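Local coordinates for endo-beta-1,4-glucanase (cellulase B) (Bacillus halodurans, PDB 4V2X), which probably hydrolyses beta-1,4-linked glucans as a secreted three-module family 5 endoglucanase that carries an Ig-like and a CBM46 module beside its catalytic barrel, at residues Q295-I298 with E299-R303; R303-H306 with T307-R311. One frame throughout, in Å; residues are numbered along the deposited sequence.

Contact 1 (Q295-I298 with E299-R303); sequences QEII and EAFDR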
loop_
_atom_site.group_PDB
_atom_site.type_symbol
_atom_site.label_atom_id
_atom_site.label_comp_id
_atom_site.label_asym_id
_atom_site.label_seq_id
_atom_site.Cartn_x
_atom_site.Cartn_y
_atom_site.Cartn_z
ATOM N N GLN A 295 1.146 -30.704 2.584
ATOM C CA GLN A 295 0.109 -29.698 2.373
ATOM C C GLN A 295 0.655 -28.284 2.381
ATOM O O GLN A 295 0.145 -27.426 1.651
ATOM C CB GLN A 295 -1.020 -29.838 3.403
ATOM C CG GLN A 295 -1.932 -31.018 3.116
ATOM C CD GLN A 295 -2.498 -30.987 1.702
ATOM O OE1 GLN A 295 -2.955 -29.944 1.228
ATOM N NE2 GLN A 295 -2.454 -32.128 1.017
ATOM N N GLU A 296 1.679 -28.019 3.189
ATOM C CA GLU A 296 2.261 -26.680 3.175
ATOM C C GLU A 296 2.835 -26.351 1.797
ATOM O O GLU A 296 2.665 -25.236 1.300
ATOM C CB GLU A 296 3.333 -26.483 4.244
ATOM C CG GLU A 296 3.742 -25.020 4.337
ATOM C CD GLU A 296 4.773 -24.735 5.400
ATOM O OE1 GLU A 296 5.978 -24.784 5.074
ATOM O OE2 GLU A 296 4.381 -24.425 6.546
ATOM N N ILE A 297 3.533 -27.314 1.203
ATOM C CA ILE A 297 4.108 -27.147 -0.131
ATOM C C ILE A 297 3.022 -26.889 -1.173
ATOM O O ILE A 297 3.115 -25.945 -1.961
ATOM C CB ILE A 297 4.957 -28.381 -0.525
ATOM C CG1 ILE A 297 6.275 -28.359 0.253
ATOM C CG2 ILE A 297 5.242 -28.414 -2.023
ATOM C CD1 ILE A 297 6.996 -29.694 0.272
ATOM N N ILE A 298 1.984 -27.718 -1.162
ATOM C CA ILE A 298 0.902 -27.569 -2.129
ATOM C C ILE A 298 0.227 -26.209 -1.962
ATOM O O ILE A 298 0.051 -25.488 -2.937
ATOM C CB ILE A 298 -0.125 -28.725 -2.034
ATOM C CG1 ILE A 298 0.520 -30.039 -2.496
ATOM C CG2 ILE A 298 -1.354 -28.426 -2.883
ATOM C CD1 ILE A 298 -0.257 -31.281 -2.110
ATOM N N GLU A 299 -0.121 -25.851 -0.729
ATOM C CA GLU A 299 -0.855 -24.610 -0.476
ATOM C C GLU A 299 -0.012 -23.396 -0.815
ATOM O O GLU A 299 -0.483 -22.476 -1.489
ATOM C CB GLU A 299 -1.319 -24.536 0.979
ATOM C CG GLU A 299 -2.408 -25.542 1.311
ATOM C CD GLU A 299 -2.742 -25.608 2.792
ATOM O OE1 GLU A 299 -2.080 -24.928 3.610
ATOM O OE2 GLU A 299 -3.681 -26.356 3.138
ATOM N N ALA A 300 1.231 -23.396 -0.351
ATOM C CA ALA A 300 2.126 -22.268 -0.585
ATOM C C ALA A 300 2.377 -22.049 -2.071
ATOM O O ALA A 300 2.251 -20.937 -2.580
ATOM C CB ALA A 300 3.440 -22.467 0.153
ATOM N N PHE A 301 2.717 -23.108 -2.785
ATOM C CA PHE A 301 3.051 -22.928 -4.178
ATOM C C PHE A 301 1.823 -22.802 -5.063
ATOM O O PHE A 301 1.906 -22.210 -6.119
ATOM C CB PHE A 301 4.094 -23.955 -4.606
ATOM C CG PHE A 301 5.414 -23.711 -3.940
ATOM C CD1 PHE A 301 6.165 -22.594 -4.280
ATOM C CD2 PHE A 301 5.861 -24.524 -2.905
ATOM C CE1 PHE A 301 7.356 -22.319 -3.644
ATOM C CE2 PHE A 301 7.051 -24.252 -2.256
ATOM C CZ PHE A 301 7.806 -23.155 -2.632
ATOM N N ASP A 302 0.666 -23.267 -4.597
ATOM C CA ASP A 302 -0.580 -22.907 -5.276
ATOM C C ASP A 302 -0.788 -21.393 -5.198
ATOM O O ASP A 302 -1.158 -20.773 -6.187
ATOM C CB ASP A 302 -1.789 -23.635 -4.682
ATOM C CG ASP A 302 -1.979 -25.040 -5.247
ATOM O OD1 ASP A 302 -1.272 -25.435 -6.211
ATOM O OD2 ASP A 302 -2.870 -25.749 -4.738
ATOM N N ARG A 303 -0.562 -20.801 -4.023
ATOM C CA ARG A 303 -0.693 -19.351 -3.868
ATOM C C ARG A 303 0.270 -18.627 -4.809
ATOM O O ARG A 303 -0.100 -17.691 -5.511
ATOM C CB ARG A 303 -0.421 -18.907 -2.428
ATOM C CG ARG A 303 -1.462 -19.320 -1.402
ATOM C CD ARG A 303 -1.269 -18.571 -0.089
ATOM N NE ARG A 303 0.013 -18.845 0.567
ATOM C CZ ARG A 303 0.233 -19.809 1.464
ATOM N NH1 ARG A 303 -0.733 -20.649 1.821
ATOM N NH2 ARG A 303 1.440 -19.948 2.007
#
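Gln-295 to Ile-298 meet Glu-299 to Arg-303 as successive turns of one amphipathic alpha-helix, 291-309, which packs on the outside of the eight-stranded (beta/alpha)8 barrel of the catalytic module and connects its strand 267-273 to strand 315-320. Four i to i+4 backbone hydrogen bonds join the turns: the N atoms of Glu-299, Ala-300, Phe-301 and Asp-302 bond to the O atoms of Gln-295, Glu-296, Ile-297 and Ile-298. The Phe-301 N to Ile-297 O bond measures 3.0 Å and is nearly straight, with an N-H...O angle of 164°.

On the buried side Ile-297 and Phe-301 stand one turn apart. With CG1 beside the backbone N (chi1 -74°), the CG2 branch of Ile-297 lies anti to that N and reaches CD2 of the Phe-301 ring at 4.0 Å. Both apolar residues suit this side, since helix 334-350 covers it with Phe-340, Phe-343, Leu-344 and Leu-348, while Tyr-273 meets the Phe-301 ring edge-to-face. Ala-300, whose small methyl suits a close approach, touches Thr-247. Glu-296, its chain extended, has OE1 hydrogen-bonded to OH of Tyr-273.

Gln-295, Glu-299 and Asp-302 give the helix a more polar flank. OE1 of Gln-295 and OE2 of Glu-299, both acceptors, stay 4.1 Å apart, with the amide and carboxylate planes turned 69° against each other. Asp-302 runs alongside Ile-298, pointing the same way, and gives OD1 to a salt bridge with Arg-351. Its other oxygen, OD2, lies 3.6 Å from CG2 of Ile-298.

Contact 2 (R303-H306 with T307-R311); sequences RVHH and TFVAR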
loop_
_atom_site.group_PDB
_atom_site.type_symbol
_atom_site.label_atom_id
_atom_site.label_comp_id
_atom_site.label_asym_id
_atom_site.label_seq_id
_atom_site.Cartn_x
_atom_site.Cartn_y
_atom_site.Cartn_z
ATOM N N ARG A 303 -0.562 -20.801 -4.023
ATOM C CA ARG A 303 -0.693 -19.351 -3.868
ATOM C C ARG A 303 0.270 -18.627 -4.809
ATOM O O ARG A 303 -0.100 -17.691 -5.511
ATOM C CB ARG A 303 -0.421 -18.907 -2.428
ATOM C CG ARG A 303 -1.462 -19.320 -1.402
ATOM C CD ARG A 303 -1.269 -18.571 -0.089
ATOM N NE ARG A 303 0.013 -18.845 0.567
ATOM C CZ ARG A 303 0.233 -19.809 1.464
ATOM N NH1 ARG A 303 -0.733 -20.649 1.821
ATOM N NH2 ARG A 303 1.440 -19.948 2.007
ATOM N N VAL A 304 1.509 -19.090 -4.828
ATOM C CA VAL A 304 2.537 -18.496 -5.665
ATOM C C VAL A 304 2.157 -18.602 -7.150
ATOM O O VAL A 304 2.279 -17.637 -7.901
ATOM C CB VAL A 304 3.902 -19.158 -5.405
ATOM C CG1 VAL A 304 4.942 -18.708 -6.416
ATOM C CG2 VAL A 304 4.377 -18.838 -3.990
ATOM N N HIS A 305 1.681 -19.770 -7.558
ATOM C CA HIS A 305 1.314 -19.974 -8.950
ATOM C C HIS A 305 0.116 -19.100 -9.336
ATOM O O HIS A 305 0.136 -18.424 -10.364
ATOM C CB HIS A 305 1.011 -21.444 -9.230
ATOM C CG HIS A 305 0.743 -21.715 -10.674
ATOM N ND1 HIS A 305 1.742 -22.010 -11.577
ATOM C CD2 HIS A 305 -0.404 -21.657 -11.385
ATOM C CE1 HIS A 305 1.211 -22.163 -12.777
ATOM N NE2 HIS A 305 -0.090 -21.949 -12.689
ATOM N N HIS A 306 -0.919 -19.112 -8.502
ATOM C CA HIS A 306 -2.128 -18.349 -8.769
ATOM C C HIS A 306 -1.873 -16.855 -8.826
ATOM O O HIS A 306 -2.405 -16.156 -9.691
ATOM C CB HIS A 306 -3.191 -18.648 -7.713
ATOM C CG HIS A 306 -4.478 -17.923 -7.947
ATOM N ND1 HIS A 306 -4.770 -16.717 -7.351
ATOM C CD2 HIS A 306 -5.539 -18.222 -8.731
ATOM C CE1 HIS A 306 -5.963 -16.309 -7.748
ATOM N NE2 HIS A 306 -6.450 -17.204 -8.588
ATOM N N THR A 307 -1.053 -16.365 -7.910
ATOM C CA THR A 307 -0.822 -14.934 -7.794
ATOM C C THR A 307 0.159 -14.398 -8.841
ATOM O O THR A 307 0.014 -13.254 -9.304
ATOM C CB THR A 307 -0.337 -14.588 -6.374
ATOM O OG1 THR A 307 -1.250 -15.139 -5.420
ATOM C CG2 THR A 307 -0.257 -13.085 -6.172
ATOM N N PHE A 308 1.163 -15.199 -9.202
ATOM C CA PHE A 308 2.226 -14.732 -10.096
ATOM C C PHE A 308 2.268 -15.491 -11.412
ATOM O O PHE A 308 1.956 -14.918 -12.462
ATOM C CB PHE A 308 3.590 -14.771 -9.396
ATOM C CG PHE A 308 3.720 -13.739 -8.316
ATOM C CD1 PHE A 308 3.807 -12.399 -8.642
ATOM C CD2 PHE A 308 3.706 -14.098 -6.983
ATOM C CE1 PHE A 308 3.892 -11.433 -7.655
ATOM C CE2 PHE A 308 3.793 -13.130 -5.987
ATOM C CZ PHE A 308 3.883 -11.799 -6.326
ATOM N N VAL A 309 2.623 -16.773 -11.355
ATOM C CA VAL A 309 2.929 -17.542 -12.570
ATOM C C VAL A 309 1.765 -17.548 -13.559
ATOM O O VAL A 309 1.959 -17.310 -14.751
ATOM C CB VAL A 309 3.331 -19.002 -12.269
ATOM C CG1 VAL A 309 3.691 -19.735 -13.561
ATOM C CG2 VAL A 309 4.498 -19.061 -11.290
ATOM N N ALA A 310 0.562 -17.826 -13.061
ATOM C CA ALA A 310 -0.620 -17.904 -13.920
ATOM C C ALA A 310 -0.982 -16.549 -14.540
ATOM O O ALA A 310 -1.707 -16.501 -15.540
ATOM C CB ALA A 310 -1.801 -18.453 -13.139
ATOM N N ARG A 311 -0.502 -15.458 -13.947
ATOM C CA ARG A 311 -0.740 -14.104 -14.477
ATOM C C ARG A 311 0.430 -13.589 -15.316
ATOM O O ARG A 311 0.471 -12.406 -15.666
ATOM C CB ARG A 311 -0.982 -13.117 -13.336
ATOM C CG ARG A 311 -2.201 -13.400 -12.488
ATOM C CD ARG A 311 -2.296 -12.380 -11.360
ATOM N NE ARG A 311 -3.365 -12.704 -10.423
ATOM C CZ ARG A 311 -3.435 -12.296 -9.154
ATOM N NH1 ARG A 311 -2.479 -11.540 -8.611
ATOM N NH2 ARG A 311 -4.477 -12.668 -8.409
#
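The C-terminal end of an alpha-helix, where regular i to i+4 bonding widens into a pi-type turn, is formed as Arg-303 to His-306 meet Thr-307 to Arg-311. Up to Phe-308 the pattern is regular: its N bonds to Val-304 O at 3.0 Å. One residue later it shifts. Val-309 N is 3.1 Å from His-305 O but badly angled, and Ala-310 N takes that carbonyl instead at 2.8 Å, an i to i+5 bond with an N-H...O angle of 173°.

Thr-307 suits its place because its hydroxyl turns back on the helix. With OG1 beside the backbone N (chi1 -53°), it donates to Arg-303 O at 2.8 Å, while Thr-307 N reaches the same oxygen from the other face of the carbonyl plane. Gln-249 NE2 also bonds OG1, so this buried hydroxyl is well satisfied.

His-305 swings its ring over the widened turn. Ala-310 N lies above the centre of one face, and ND1 is 3.5 Å from CB of Val-309, whose branched side chain crosses the imidazole at about a right angle; ND1 itself hydrogen-bonds Arg-351 O. Apolar Val-304, Phe-308 and Val-309 all touch Val-315 of the next strand. His-306 O lies over one face of the Arg-311 guanidinium, 3.7 Å from NE, and Arg-311 also makes a cation-pi contact with Tyr-256. A wide i to i+5 turn is one way for a helix to end; here a short loop then leads to strand 315-320, as helix and strand alternate in a (beta/alpha)8 barrel.

Contacts 1 and 2 are consecutive parts of helix 291-309, with centres about 11 Å apart. Contact 1 comes first along the chain, and Arg-303, whose NE hydrogen-bonds Thr-247 O, closes it and begins contact 2. Both lie in the catalytic module, on the same side of the chain's centre. The regular turns of contact 1 pack chiefly against the following helix 334-350; contact 2 rests on strand 315-320 and helix 249-262. Arg-351 ties to both, by salt bridge to Asp-302 and through its carbonyl to His-305. Together they seat this barrel helix between its two neighbouring helices and bring the chain round to the seventh strand.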